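Local coordinates for carboxyltransferase domain-containing protein (PDB 2PHC) that is not characterised in detail but belongs to the carboxyltransferase subdomain C and D family and probably binds ATP and acts as a hydrolase, at residues I86-A91 with V206-I211; V90-E95 with R180-I185; G138-R143 with K166-Y171; Y126-L131 with I199-D204; A104-L109 with I144-L149. All blocks are in the same frame, centred on the assembly; numbering follows the deposited sequence.

Contact 1 (I86-A91 with V206-I211)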
# COMPACT_ATOMS: atom_id res chain seq x y z
N ILE A 86 2.99 8.64 0.10
CA ILE A 86 4.26 9.14 -0.38
C ILE A 86 4.70 8.16 -1.47
O ILE A 86 4.69 6.97 -1.29
CB ILE A 86 5.21 9.35 0.80
CG1 ILE A 86 4.67 10.50 1.67
CG2 ILE A 86 6.66 9.59 0.35
CD1 ILE A 86 4.11 10.02 2.97
N GLU A 87 5.05 8.70 -2.64
CA GLU A 87 5.46 7.88 -3.78
C GLU A 87 6.97 7.71 -3.76
O GLU A 87 7.70 8.70 -3.68
CB GLU A 87 5.05 8.55 -5.10
CG GLU A 87 3.59 8.49 -5.37
CD GLU A 87 3.23 8.66 -6.84
OE1 GLU A 87 3.83 9.56 -7.53
OE2 GLU A 87 2.36 7.89 -7.31
N ILE A 88 7.44 6.46 -3.87
CA ILE A 88 8.86 6.16 -3.67
C ILE A 88 9.45 5.43 -4.88
O ILE A 88 9.09 4.24 -5.12
CB ILE A 88 9.11 5.42 -2.28
CG1 ILE A 88 8.88 6.43 -1.12
CG2 ILE A 88 10.54 4.97 -2.13
CD1 ILE A 88 9.05 5.91 0.31
N PRO A 89 10.30 6.14 -5.69
CA PRO A 89 10.91 5.47 -6.83
C PRO A 89 11.97 4.44 -6.35
O PRO A 89 12.73 4.73 -5.42
CB PRO A 89 11.51 6.63 -7.65
CG PRO A 89 11.84 7.62 -6.71
CD PRO A 89 10.74 7.56 -5.63
N VAL A 90 11.89 3.25 -6.97
CA VAL A 90 12.71 2.09 -6.73
C VAL A 90 13.13 1.66 -8.11
O VAL A 90 12.27 1.38 -8.94
CB VAL A 90 11.88 0.85 -6.17
CG1 VAL A 90 12.78 -0.38 -5.90
CG2 VAL A 90 11.07 1.19 -4.87
N ALA A 91 14.43 1.66 -8.36
CA ALA A 91 15.02 0.87 -9.51
C ALA A 91 15.15 -0.61 -9.13
O ALA A 91 15.97 -0.98 -8.32
CB ALA A 91 16.38 1.49 -9.93
N VAL A 206 2.73 4.15 1.44
CA VAL A 206 3.80 4.29 0.48
C VAL A 206 3.42 3.62 -0.83
O VAL A 206 2.92 2.54 -0.83
CB VAL A 206 5.18 3.72 1.00
CG1 VAL A 206 6.15 3.63 -0.20
CG2 VAL A 206 5.84 4.60 2.20
N LYS A 207 3.76 4.26 -1.93
CA LYS A 207 3.52 3.68 -3.20
C LYS A 207 4.92 3.57 -3.84
O LYS A 207 5.58 4.59 -4.02
CB LYS A 207 2.58 4.60 -4.06
CG LYS A 207 2.15 3.98 -5.47
CD LYS A 207 1.74 2.49 -5.39
CE LYS A 207 1.07 1.85 -6.73
NZ LYS A 207 2.03 1.94 -7.91
N PHE A 208 5.39 2.35 -4.10
CA PHE A 208 6.65 2.17 -4.84
C PHE A 208 6.40 2.35 -6.31
O PHE A 208 5.37 1.94 -6.81
CB PHE A 208 7.36 0.86 -4.57
CG PHE A 208 7.76 0.68 -3.12
CD1 PHE A 208 8.73 1.45 -2.55
CD2 PHE A 208 7.20 -0.32 -2.37
CE1 PHE A 208 9.11 1.22 -1.22
CE2 PHE A 208 7.55 -0.54 -1.05
CZ PHE A 208 8.51 0.23 -0.51
N VAL A 209 7.36 3.01 -6.95
CA VAL A 209 7.24 3.43 -8.35
C VAL A 209 8.47 2.93 -9.10
O VAL A 209 9.54 3.54 -8.95
CB VAL A 209 7.19 5.01 -8.49
CG1 VAL A 209 7.06 5.43 -10.02
CG2 VAL A 209 6.05 5.63 -7.66
N PRO A 210 8.35 1.82 -9.87
CA PRO A 210 9.49 1.32 -10.63
C PRO A 210 10.05 2.41 -11.55
O PRO A 210 9.29 3.06 -12.22
CB PRO A 210 8.87 0.24 -11.48
CG PRO A 210 7.66 -0.18 -10.79
CD PRO A 210 7.13 1.02 -10.16
N ILE A 211 11.35 2.68 -11.49
CA ILE A 211 12.09 3.58 -12.39
C ILE A 211 13.23 2.75 -13.04
O ILE A 211 13.52 1.64 -12.58
CB ILE A 211 12.70 4.86 -11.65
CG1 ILE A 211 13.71 4.47 -10.56
CG2 ILE A 211 11.62 5.78 -11.14
CD1 ILE A 211 14.43 5.64 -9.89

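Contact 2 (V90-E95 with R180-I185)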
# COMPACT_ATOMS: atom_id res chain seq x y z
N VAL A 90 11.89 3.25 -6.97
CA VAL A 90 12.71 2.09 -6.73
C VAL A 90 13.13 1.66 -8.11
O VAL A 90 12.27 1.38 -8.94
CB VAL A 90 11.88 0.85 -6.17
CG1 VAL A 90 12.78 -0.38 -5.90
CG2 VAL A 90 11.07 1.19 -4.87
N ALA A 91 14.43 1.66 -8.36
CA ALA A 91 15.02 0.87 -9.51
C ALA A 91 15.15 -0.61 -9.13
O ALA A 91 15.97 -0.98 -8.32
CB ALA A 91 16.38 1.49 -9.93
N TYR A 92 14.26 -1.45 -9.66
CA TYR A 92 14.18 -2.90 -9.36
C TYR A 92 15.11 -3.72 -10.28
O TYR A 92 15.45 -3.26 -11.40
CB TYR A 92 12.77 -3.46 -9.59
CG TYR A 92 11.67 -3.03 -8.66
CD1 TYR A 92 10.96 -1.85 -8.89
CD2 TYR A 92 11.30 -3.82 -7.58
CE1 TYR A 92 9.92 -1.46 -8.01
CE2 TYR A 92 10.25 -3.44 -6.70
CZ TYR A 92 9.58 -2.27 -6.95
OH TYR A 92 8.60 -1.87 -6.11
N GLY A 93 15.49 -4.90 -9.78
CA GLY A 93 16.42 -5.83 -10.43
C GLY A 93 17.85 -5.40 -10.74
O GLY A 93 18.27 -4.29 -10.39
N GLY A 94 18.60 -6.30 -11.40
CA GLY A 94 19.98 -6.03 -11.83
C GLY A 94 20.90 -5.85 -10.64
O GLY A 94 20.89 -6.65 -9.70
N GLU A 95 21.65 -4.77 -10.65
CA GLU A 95 22.64 -4.59 -9.63
C GLU A 95 22.06 -4.06 -8.34
O GLU A 95 22.60 -4.26 -7.24
CB GLU A 95 23.73 -3.67 -10.14
CG GLU A 95 25.03 -3.93 -9.41
CD GLU A 95 25.76 -5.24 -9.79
OE1 GLU A 95 25.15 -6.24 -10.31
OE2 GLU A 95 26.99 -5.24 -9.52
N ARG A 180 16.09 -10.16 1.48
CA ARG A 180 16.28 -10.36 0.04
C ARG A 180 16.13 -9.06 -0.62
O ARG A 180 15.03 -8.54 -0.65
CB ARG A 180 15.28 -11.39 -0.57
CG ARG A 180 15.46 -12.78 -0.00
CD ARG A 180 16.81 -13.54 -0.33
NE ARG A 180 16.80 -14.83 0.42
CZ ARG A 180 17.61 -15.87 0.15
NH1 ARG A 180 18.51 -15.81 -0.87
NH2 ARG A 180 17.50 -16.97 0.84
N ILE A 181 17.22 -8.54 -1.17
CA ILE A 181 17.21 -7.22 -1.81
C ILE A 181 16.80 -7.24 -3.29
O ILE A 181 17.49 -7.88 -4.10
CB ILE A 181 18.53 -6.51 -1.65
CG1 ILE A 181 19.05 -6.58 -0.19
CG2 ILE A 181 18.44 -5.15 -2.22
CD1 ILE A 181 18.07 -5.92 0.96
N ILE A 182 15.73 -6.51 -3.63
CA ILE A 182 15.02 -6.55 -4.94
C ILE A 182 15.10 -5.21 -5.71
O ILE A 182 14.70 -5.11 -6.85
CB ILE A 182 13.51 -7.05 -4.79
CG1 ILE A 182 12.59 -6.03 -4.06
CG2 ILE A 182 13.44 -8.43 -4.08
CD1 ILE A 182 11.04 -6.35 -4.26
N GLY A 183 15.69 -4.18 -5.13
CA GLY A 183 15.56 -2.88 -5.75
C GLY A 183 16.26 -1.90 -4.87
O GLY A 183 16.60 -2.26 -3.73
N ARG A 184 16.49 -0.68 -5.35
CA ARG A 184 17.08 0.33 -4.52
C ARG A 184 16.37 1.63 -4.83
O ARG A 184 16.00 1.87 -5.97
CB ARG A 184 18.53 0.50 -4.89
CG ARG A 184 19.30 1.31 -4.00
CD ARG A 184 20.83 1.06 -4.26
NE ARG A 184 21.57 2.14 -3.59
CZ ARG A 184 22.83 2.51 -3.84
NH1 ARG A 184 23.56 1.86 -4.77
NH2 ARG A 184 23.38 3.51 -3.13
N ILE A 185 16.21 2.45 -3.78
CA ILE A 185 15.66 3.76 -3.81
C ILE A 185 16.79 4.81 -3.92
O ILE A 185 17.74 4.75 -3.16
CB ILE A 185 14.84 4.05 -2.44
CG1 ILE A 185 13.62 3.10 -2.27
CG2 ILE A 185 14.44 5.43 -2.36
CD1 ILE A 185 13.17 2.87 -0.75

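Contact 3 (G138-R143 with K166-Y171)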
# COMPACT_ATOMS: atom_id res chain seq x y z
N GLY A 138 3.81 -2.74 6.01
CA GLY A 138 2.83 -3.73 6.19
C GLY A 138 2.09 -3.69 4.89
O GLY A 138 2.06 -2.69 4.22
N GLY A 139 1.48 -4.80 4.53
CA GLY A 139 0.61 -4.73 3.36
C GLY A 139 1.12 -5.55 2.16
O GLY A 139 0.45 -5.65 1.21
N MET A 140 2.30 -6.17 2.24
CA MET A 140 2.89 -6.90 1.11
C MET A 140 2.02 -8.05 0.65
O MET A 140 1.65 -8.94 1.46
CB MET A 140 4.30 -7.52 1.50
CG MET A 140 5.17 -7.94 0.21
SD MET A 140 6.77 -8.52 0.55
CE MET A 140 6.42 -9.94 1.25
N ASP A 141 1.84 -8.18 -0.64
CA ASP A 141 1.20 -9.46 -1.18
C ASP A 141 2.00 -10.76 -0.83
O ASP A 141 3.18 -10.84 -1.12
CB ASP A 141 1.07 -9.30 -2.69
CG ASP A 141 0.10 -10.30 -3.33
OD1 ASP A 141 0.10 -11.47 -2.96
OD2 ASP A 141 -0.74 -9.86 -4.15
N GLU A 142 1.39 -11.78 -0.22
CA GLU A 142 2.08 -13.02 0.16
C GLU A 142 2.73 -13.90 -0.95
O GLU A 142 3.57 -14.76 -0.66
CB GLU A 142 1.15 -13.87 1.04
CG GLU A 142 0.90 -13.12 2.31
CD GLU A 142 -0.01 -13.80 3.31
OE1 GLU A 142 -0.35 -15.02 3.16
OE2 GLU A 142 -0.38 -13.06 4.27
N ARG A 143 2.38 -13.65 -2.21
CA ARG A 143 2.91 -14.40 -3.32
C ARG A 143 4.38 -14.13 -3.53
O ARG A 143 5.03 -14.87 -4.29
CB ARG A 143 2.13 -14.09 -4.60
CG ARG A 143 0.75 -14.71 -4.64
CD ARG A 143 0.05 -14.18 -5.91
NE ARG A 143 -0.36 -12.78 -5.82
CZ ARG A 143 -0.70 -12.00 -6.85
NH1 ARG A 143 -0.65 -12.45 -8.10
NH2 ARG A 143 -1.08 -10.74 -6.62
N LYS A 166 6.84 -12.25 5.10
CA LYS A 166 5.78 -11.46 4.58
C LYS A 166 5.97 -9.95 4.68
O LYS A 166 5.05 -9.25 4.46
CB LYS A 166 4.44 -11.90 5.23
CG LYS A 166 4.23 -13.42 5.04
CD LYS A 166 3.21 -14.00 6.11
CE LYS A 166 3.00 -15.51 5.88
NZ LYS A 166 1.86 -16.03 6.71
N GLN A 167 7.18 -9.48 5.00
CA GLN A 167 7.49 -8.03 5.20
C GLN A 167 8.37 -7.51 4.15
O GLN A 167 9.35 -8.17 3.70
CB GLN A 167 8.38 -7.81 6.45
CG GLN A 167 7.98 -8.39 7.71
CD GLN A 167 7.25 -7.33 8.53
OE1 GLN A 167 7.78 -6.22 8.79
NE2 GLN A 167 6.05 -7.64 8.90
N THR A 168 8.14 -6.28 3.84
CA THR A 168 9.03 -5.54 3.00
C THR A 168 9.39 -4.23 3.72
O THR A 168 8.83 -3.86 4.73
CB THR A 168 8.48 -5.36 1.53
OG1 THR A 168 9.51 -4.80 0.70
CG2 THR A 168 7.21 -4.49 1.46
N GLY A 169 10.42 -3.57 3.26
CA GLY A 169 10.83 -2.37 3.91
C GLY A 169 12.09 -1.99 3.21
O GLY A 169 12.41 -2.60 2.19
N TRP A 170 12.80 -1.01 3.72
CA TRP A 170 14.09 -0.68 3.14
C TRP A 170 15.13 -0.24 4.20
O TRP A 170 14.77 0.31 5.26
CB TRP A 170 13.95 0.38 2.06
CG TRP A 170 13.58 1.80 2.54
CD1 TRP A 170 14.42 2.77 2.93
CD2 TRP A 170 12.24 2.39 2.59
NE1 TRP A 170 13.74 3.93 3.22
CE2 TRP A 170 12.39 3.70 3.07
CE3 TRP A 170 10.95 1.91 2.29
CZ2 TRP A 170 11.29 4.59 3.23
CZ3 TRP A 170 9.83 2.80 2.49
CH2 TRP A 170 10.02 4.10 2.91
N TYR A 171 16.40 -0.55 3.90
CA TYR A 171 17.58 0.02 4.53
C TYR A 171 17.75 1.48 4.16
O TYR A 171 17.92 1.79 2.96
CB TYR A 171 18.77 -0.77 4.09
CG TYR A 171 18.63 -2.21 4.48
CD1 TYR A 171 19.21 -2.66 5.61
CD2 TYR A 171 17.94 -3.10 3.69
CE1 TYR A 171 19.11 -3.97 5.99
CE2 TYR A 171 17.86 -4.46 4.04
CZ TYR A 171 18.42 -4.87 5.20
OH TYR A 171 18.31 -6.15 5.63

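Contact 4 (Y126-L131 with I199-D204)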
# COMPACT_ATOMS: atom_id res chain seq x y z
N TYR A 126 4.59 1.21 9.43
CA TYR A 126 4.11 0.89 10.77
C TYR A 126 5.18 1.16 11.84
O TYR A 126 4.86 1.34 12.99
CB TYR A 126 3.44 -0.53 10.85
CG TYR A 126 4.43 -1.71 10.74
CD1 TYR A 126 5.15 -2.09 11.80
CD2 TYR A 126 4.56 -2.44 9.54
CE1 TYR A 126 6.10 -3.19 11.75
CE2 TYR A 126 5.51 -3.57 9.44
CZ TYR A 126 6.25 -3.91 10.57
OH TYR A 126 7.12 -4.96 10.53
N PHE A 127 6.45 1.30 11.46
CA PHE A 127 7.49 1.49 12.48
C PHE A 127 8.63 2.07 11.75
O PHE A 127 8.83 1.68 10.63
CB PHE A 127 7.90 0.12 13.14
CG PHE A 127 8.89 0.26 14.31
CD1 PHE A 127 8.44 0.50 15.59
CD2 PHE A 127 10.24 0.13 14.12
CE1 PHE A 127 9.34 0.63 16.66
CE2 PHE A 127 11.14 0.23 15.20
CZ PHE A 127 10.68 0.50 16.45
N LEU A 128 9.38 2.99 12.39
CA LEU A 128 10.68 3.42 11.87
C LEU A 128 11.82 3.21 12.93
O LEU A 128 11.69 3.57 14.13
CB LEU A 128 10.65 4.90 11.48
CG LEU A 128 9.62 5.25 10.38
CD1 LEU A 128 9.54 6.77 10.31
CD2 LEU A 128 10.08 4.72 8.99
N GLY A 129 12.98 2.78 12.43
CA GLY A 129 14.17 2.80 13.26
C GLY A 129 15.19 3.71 12.65
O GLY A 129 15.17 3.94 11.40
N PHE A 130 15.95 4.21 13.57
CA PHE A 130 16.97 5.10 13.39
C PHE A 130 18.18 4.45 13.95
O PHE A 130 18.27 3.76 14.91
CB PHE A 130 16.68 6.45 13.99
CG PHE A 130 15.46 7.08 13.49
CD1 PHE A 130 15.49 7.88 12.41
CD2 PHE A 130 14.28 6.86 14.10
CE1 PHE A 130 14.36 8.48 11.96
CE2 PHE A 130 13.14 7.45 13.65
CZ PHE A 130 13.19 8.27 12.58
N LEU A 131 19.12 4.68 13.15
CA LEU A 131 20.56 4.52 13.38
C LEU A 131 20.98 2.99 13.50
O LEU A 131 21.69 2.57 14.47
CB LEU A 131 20.96 5.36 14.62
CG LEU A 131 20.86 6.93 14.63
CD1 LEU A 131 21.19 7.59 16.01
N ILE A 199 11.42 10.79 5.22
CA ILE A 199 10.34 11.26 4.33
C ILE A 199 8.99 10.60 4.63
O ILE A 199 7.96 10.93 4.06
CB ILE A 199 10.65 11.09 2.82
CG1 ILE A 199 11.13 9.71 2.47
CG2 ILE A 199 11.87 11.90 2.45
CD1 ILE A 199 11.38 9.61 0.91
N VAL A 200 8.60 9.67 5.41
CA VAL A 200 7.42 8.88 5.70
C VAL A 200 7.44 8.85 7.16
O VAL A 200 8.52 8.86 7.80
CB VAL A 200 7.63 7.48 4.99
CG1 VAL A 200 7.79 7.47 3.38
CG2 VAL A 200 8.38 6.42 5.89
N LEU A 201 6.51 8.81 7.78
CA LEU A 201 6.33 8.66 9.21
C LEU A 201 5.31 7.56 9.46
O LEU A 201 4.49 7.33 8.60
CB LEU A 201 5.95 10.03 9.81
CG LEU A 201 7.05 11.09 9.95
CD1 LEU A 201 6.38 12.39 10.27
CD2 LEU A 201 8.01 10.71 11.11
N PRO A 202 5.39 6.86 10.62
CA PRO A 202 4.35 5.87 10.90
C PRO A 202 2.89 6.37 10.60
O PRO A 202 2.49 7.49 11.05
CB PRO A 202 4.57 5.49 12.42
CG PRO A 202 6.10 5.68 12.65
CD PRO A 202 6.38 6.99 11.72
N GLY A 203 2.11 5.59 9.85
CA GLY A 203 0.70 5.95 9.65
C GLY A 203 0.53 6.54 8.29
O GLY A 203 -0.57 6.49 7.76
N ASP A 204 1.62 7.02 7.70
CA ASP A 204 1.70 7.24 6.24
C ASP A 204 1.60 5.98 5.34
O ASP A 204 1.82 4.87 5.79
CB ASP A 204 3.04 7.88 5.90
CG ASP A 204 3.20 9.30 6.51
OD1 ASP A 204 2.25 9.90 7.12
OD2 ASP A 204 4.30 9.83 6.32

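Contact 5 (A104-L109 with I144-L149)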
# COMPACT_ATOMS: atom_id res chain seq x y z
N ALA A 104 11.61 -14.41 -7.16
CA ALA A 104 10.82 -14.92 -8.29
C ALA A 104 10.81 -16.42 -8.26
O ALA A 104 9.81 -17.09 -8.07
CB ALA A 104 11.50 -14.43 -9.55
N GLN A 105 11.97 -16.99 -8.34
CA GLN A 105 12.07 -18.43 -8.48
C GLN A 105 11.54 -19.15 -7.30
O GLN A 105 10.86 -20.15 -7.48
CB GLN A 105 13.55 -18.77 -8.77
CG GLN A 105 13.93 -20.24 -8.58
CD GLN A 105 14.98 -20.67 -9.58
OE1 GLN A 105 15.91 -19.86 -9.93
NE2 GLN A 105 14.84 -21.95 -10.10
N TYR A 106 11.83 -18.69 -6.06
CA TYR A 106 11.26 -19.34 -4.81
C TYR A 106 9.73 -19.29 -4.83
O TYR A 106 9.05 -20.06 -4.23
CB TYR A 106 11.84 -18.60 -3.56
CG TYR A 106 11.51 -19.15 -2.19
CD1 TYR A 106 12.41 -19.96 -1.54
CD2 TYR A 106 10.31 -18.84 -1.50
CE1 TYR A 106 12.15 -20.50 -0.27
CE2 TYR A 106 10.06 -19.36 -0.16
CZ TYR A 106 11.00 -20.19 0.40
OH TYR A 106 10.86 -20.81 1.61
N ASN A 107 9.15 -18.40 -5.63
CA ASN A 107 7.67 -18.24 -5.60
C ASN A 107 7.01 -18.59 -6.89
O ASN A 107 5.80 -18.69 -6.94
CB ASN A 107 7.30 -16.80 -5.13
CG ASN A 107 7.63 -16.60 -3.69
OD1 ASN A 107 7.09 -17.30 -2.84
ND2 ASN A 107 8.62 -15.75 -3.41
N GLY A 108 7.80 -18.77 -7.95
CA GLY A 108 7.32 -19.50 -9.14
C GLY A 108 6.78 -18.43 -10.03
O GLY A 108 5.75 -18.61 -10.66
N LEU A 109 7.54 -17.34 -10.15
CA LEU A 109 7.10 -16.19 -10.93
C LEU A 109 8.27 -15.70 -11.76
O LEU A 109 9.42 -16.03 -11.49
CB LEU A 109 6.65 -15.04 -9.98
CG LEU A 109 5.54 -15.18 -8.92
CD1 LEU A 109 5.66 -14.14 -7.77
CD2 LEU A 109 4.11 -15.13 -9.53
N ILE A 144 4.86 -13.01 -2.98
CA ILE A 144 6.30 -12.71 -2.98
C ILE A 144 7.06 -12.92 -1.66
O ILE A 144 8.23 -12.59 -1.56
CB ILE A 144 6.60 -11.39 -3.65
CG1 ILE A 144 5.92 -10.23 -2.94
CG2 ILE A 144 6.18 -11.44 -5.11
CD1 ILE A 144 6.55 -8.94 -3.32
N ALA A 145 6.39 -13.55 -0.69
CA ALA A 145 6.97 -13.91 0.61
C ALA A 145 8.29 -14.72 0.42
O ALA A 145 8.30 -15.67 -0.37
CB ALA A 145 5.94 -14.72 1.43
N THR A 146 9.38 -14.37 1.11
CA THR A 146 10.68 -15.05 0.90
C THR A 146 11.52 -14.93 2.12
O THR A 146 11.83 -13.78 2.57
CB THR A 146 11.52 -14.47 -0.30
OG1 THR A 146 10.69 -14.37 -1.46
CG2 THR A 146 12.72 -15.39 -0.65
N PRO A 147 12.00 -16.10 2.65
CA PRO A 147 12.84 -16.07 3.88
C PRO A 147 14.15 -15.34 3.63
O PRO A 147 14.46 -15.15 2.50
CB PRO A 147 13.06 -17.55 4.24
CG PRO A 147 12.96 -18.27 2.90
CD PRO A 147 11.81 -17.48 2.15
N ARG A 148 14.80 -14.84 4.68
CA ARG A 148 16.09 -14.10 4.67
C ARG A 148 17.30 -14.95 4.17
O ARG A 148 17.23 -16.18 4.11
CB ARG A 148 16.43 -13.71 6.14
CG ARG A 148 15.60 -12.54 6.71
CD ARG A 148 15.55 -12.74 8.24
NE ARG A 148 14.70 -11.76 8.98
CZ ARG A 148 13.37 -11.86 9.17
NH1 ARG A 148 12.65 -12.86 8.72
NH2 ARG A 148 12.77 -10.96 9.86
N LEU A 149 18.42 -14.28 3.89
CA LEU A 149 19.63 -14.99 3.55
C LEU A 149 20.04 -15.82 4.76
O LEU A 149 19.68 -15.49 5.91
CB LEU A 149 20.73 -14.06 3.10
CG LEU A 149 20.61 -13.25 1.77
CD1 LEU A 149 21.71 -12.32 1.79
CD2 LEU A 149 20.79 -14.07 0.63

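Contact 1 (I86-A91 with V206-I211)
Ile88 and Phe208 sit abreast on two parallel strands that run in strict register, Ile86 facing Val206 through to Ala91 near Ile211. Starting at Ile88, CB lies beside the Phe208 ring at CD1. From there the side chain forks. Ile88 CG2, set opposite the backbone N, leans on Phe208 CD1 (4.0 Å), while CG1 turns beside the N (chi1 -70°) and runs toward Val206. Its tip, CD1, ends against both Val206 methyls, 3.7 Å from Val206 CG1. Val206 CG1 in turn lies over one face of the Phe208 ring, near its rim. From the next residue on the same sheet face, Val90 CG2 presses to 3.3 Å of Phe208 CD1, a tight approach. Pro89 projects to the other face, where its CB meets Ile211 CG2 at 3.6 Å. Five backbone hydrogen bonds join the strands, among them Lys207 N to Ile86 O (2.9 Å) and Val209 N to Ile88 O (2.8 Å). Strands 85-92 and 205-211 are the first and last of the seven-stranded mixed sheet of this probably cyclophilin-like domain, so this pairing joins its two ends. Trp170 of strand 167-171 backs Ile88 and Phe208, and helix 111-119 brings His118 to the Phe208 ring.

Contact 2 (V90-E95 with R180-I185)
A chi1 of -69° puts the Tyr92 ring beside its backbone N, and a chi1 of 70° lodges Ile182 CG1 between backbone N and carbonyl carbon; with these torsions the two side chains lie side by side, pointing the same way. Ile182 CD1 arrives at the edge of the tyrosine ring, in its plane and 3.9 Å from Tyr92 CE2. One face of that ring is covered by Val90 CG1, over its centre and 3.6 Å above the plane, and the same methyl rests 3.7 Å from Gly183 CA. With no side chain at Gly183, the backbones close up, its CA coming within 3.9 Å of Tyr92 CA in a non-hydrogen-bonded antiparallel pair. Next to it, Ala91 and Arg184 form the hydrogen-bonded pair: Ala91 N gives to Arg184 O (2.9 Å) and Arg184 N to Ala91 O (3.0 Å). A third bond, Gly93 N to Ile182 O, holds the chain as it leaves the strand. Tyr92 OH is hydrogen-bonded to His118 ND1, and Arg184 NE to Ala158 O. In the carboxyltransferase-domain sheet, strand 180-184 lies between strands 85-92 and 160-164, the latter's Val161 packing on Val90, Ile182 and Ile185, while helix 111-119 lies against Tyr92 and Ile182.

Contact 3 (G138-R143 with K166-Y171)
The loop that leaves strand 134-138 packs Met140 against Lys166, just before strand 167-171, and Thr168 within it. Just after Met140, the loop folds into an Asx turn closed by Asp141. Met140 is extended through chi2, its CG anti to the backbone N (chi1 -163°), which brings SD to 3.7 Å from Thr168 CB. A bend at chi3 (70°) then lays Met140 CE against the Lys166 backbone, 3.5 Å from Lys166 C; near the root, Met140 CB touches Lys166 O. Met140 thus supplies the apolar part of the contact. At the surface, Glu142 and Lys166 cross: Glu142 OE2 approaches Lys166 CD at 4.1 Å, and Glu142 OE1 stands 4.3 Å from Lys166 NZ, beyond a salt bridge, so any attraction is probably modest. Asp141 OD1 accepts from Arg143 N, forming the turn, and from Arg143 NE on the same face of the carboxylate; Arg143 NH2 reaches Asp141 OD2 at 2.6 Å. This side-on, two-nitrogen salt bridge probably helps hold the loop's shape. Buried Thr168 OG1 is held by Gly162 O and His118 NE2. Around the contact, Met140 also packs on Ile163 of strand 160-164 and Tyr123 of strand 123-129, while Asp141 and Arg143 lie against Ile117 of helix 111-119.

Contact 4 (Y126-L131 with I199-D204)
Leu128, Pro202 and Val200 carry most of this contact, in which a strand side chain lies over the loop leading into strand 205-211. Leu128 points toward the loop, with CG opposite its carbonyl carbon (chi1 -61°), and its two methyls divide the work. CD1 settles over the loop backbone, 3.4 Å from Val200 O and a tight 3.5 Å from Pro202 CD; it also touches Leu201, meeting CA at 3.9 Å. CD2 turns to the more buried partner and meets Val200 CG2 at 3.9 Å. Pro202 offers the CD corner of its ring to Leu128, crossing it at a slant, while its CB faces Tyr126 O at a looser 4.2 Å. The side-chain packing between the segments is mainly apolar; the loop makes polar bonds of its own. Leu201 to Asp204 form a type II beta turn, with Gly203 at the third position, where positive phi is usual; Asp204 N bonds to Leu201 O at 3.0 Å. Asp204 OD2 accepts a hydrogen bond from Leu201 N (2.8 Å) from above the carboxylate plane, bracing the turn a second time. Outside the pair, Gly203 and Asp204 make backbone hydrogen bonds with Val125 of strand 123-129, so the turn is tied to the same strand it packs on. Behind it, Val200 leans on Ile86 and Ile88 of strand 85-92, and Leu128 reaches Ala135 of strand 134-138.

Contact 5 (A104-L109 with I144-L149)
Asn107 reaches from the end of helix 100-107 to the passing chain, its ND2 giving a hydrogen bond to Ala145 O (3.1 Å, N-H...O 143°). The oxygen lies close to the plane of the Asn107 amide, but the donor stands above the plane of the Ala145 carbonyl. A weak second bond runs from ND2 to Thr146 OG1 (3.2 Å), and ND2 is also bonded to Val103 O of its own helix, so one amide nitrogen links the helix to the loop. Asn107 OD1 lies 3.2 Å from Ala145 O as well; both are acceptors, and this approach probably costs some of the gain. Beside the amide, Tyr106 extends toward the loop with CG anti to its backbone N (chi1 -175°), bringing its ring against Pro147. Pro147 CD packs over the CZ end of one face, 3.3 Å from Tyr106 CZ, and Thr146 CG2 lies over the same face, offset toward the rim, 4.2 Å above the plane. At the other end, Leu109 CD1 meets Ile144 CG2 at 3.8 Å, the two side chains crossing at about a right angle. Ile117 of helix 111-119 touches both Leu109 and Ile144, and Ile163 of strand 160-164 touches Ile144 and Thr146. The helix stops here in a Schellman motif: Gly108 takes positive phi as the C-prime residue and Leu109 N bonds back to Ala104 O (3.1 Å). The arrangement is a capped helix C-terminus whose last side chains clasp an irregular loop.

Contacts 1 to 4 all reach the seven-stranded sheet, and contact 5 lies beyond it, about 25 Å between centres from contact 4. Contacts 1 and 2 share Val90 and Ala91, with centres about 11 Å apart. Trp170 of contact 3 packs on contacts 1, 2 and 4: Ile88 CD1 meets Trp170 CH2 at 3.3 Å, Ile185 CD1 touches its CG, and Val200 CG1 closes on Trp170 CH2 at 4.1 Å. His118, outside all the segments, joins contacts 1, 2 and 3 through Phe208, Tyr92 and Thr168. Contact 5 is tied to contact 2 by a probable hydrogen bond from Arg180 NE to Pro147 O (3.1 Å), and to contact 3 where Arg143 O abuts Asn107 CB.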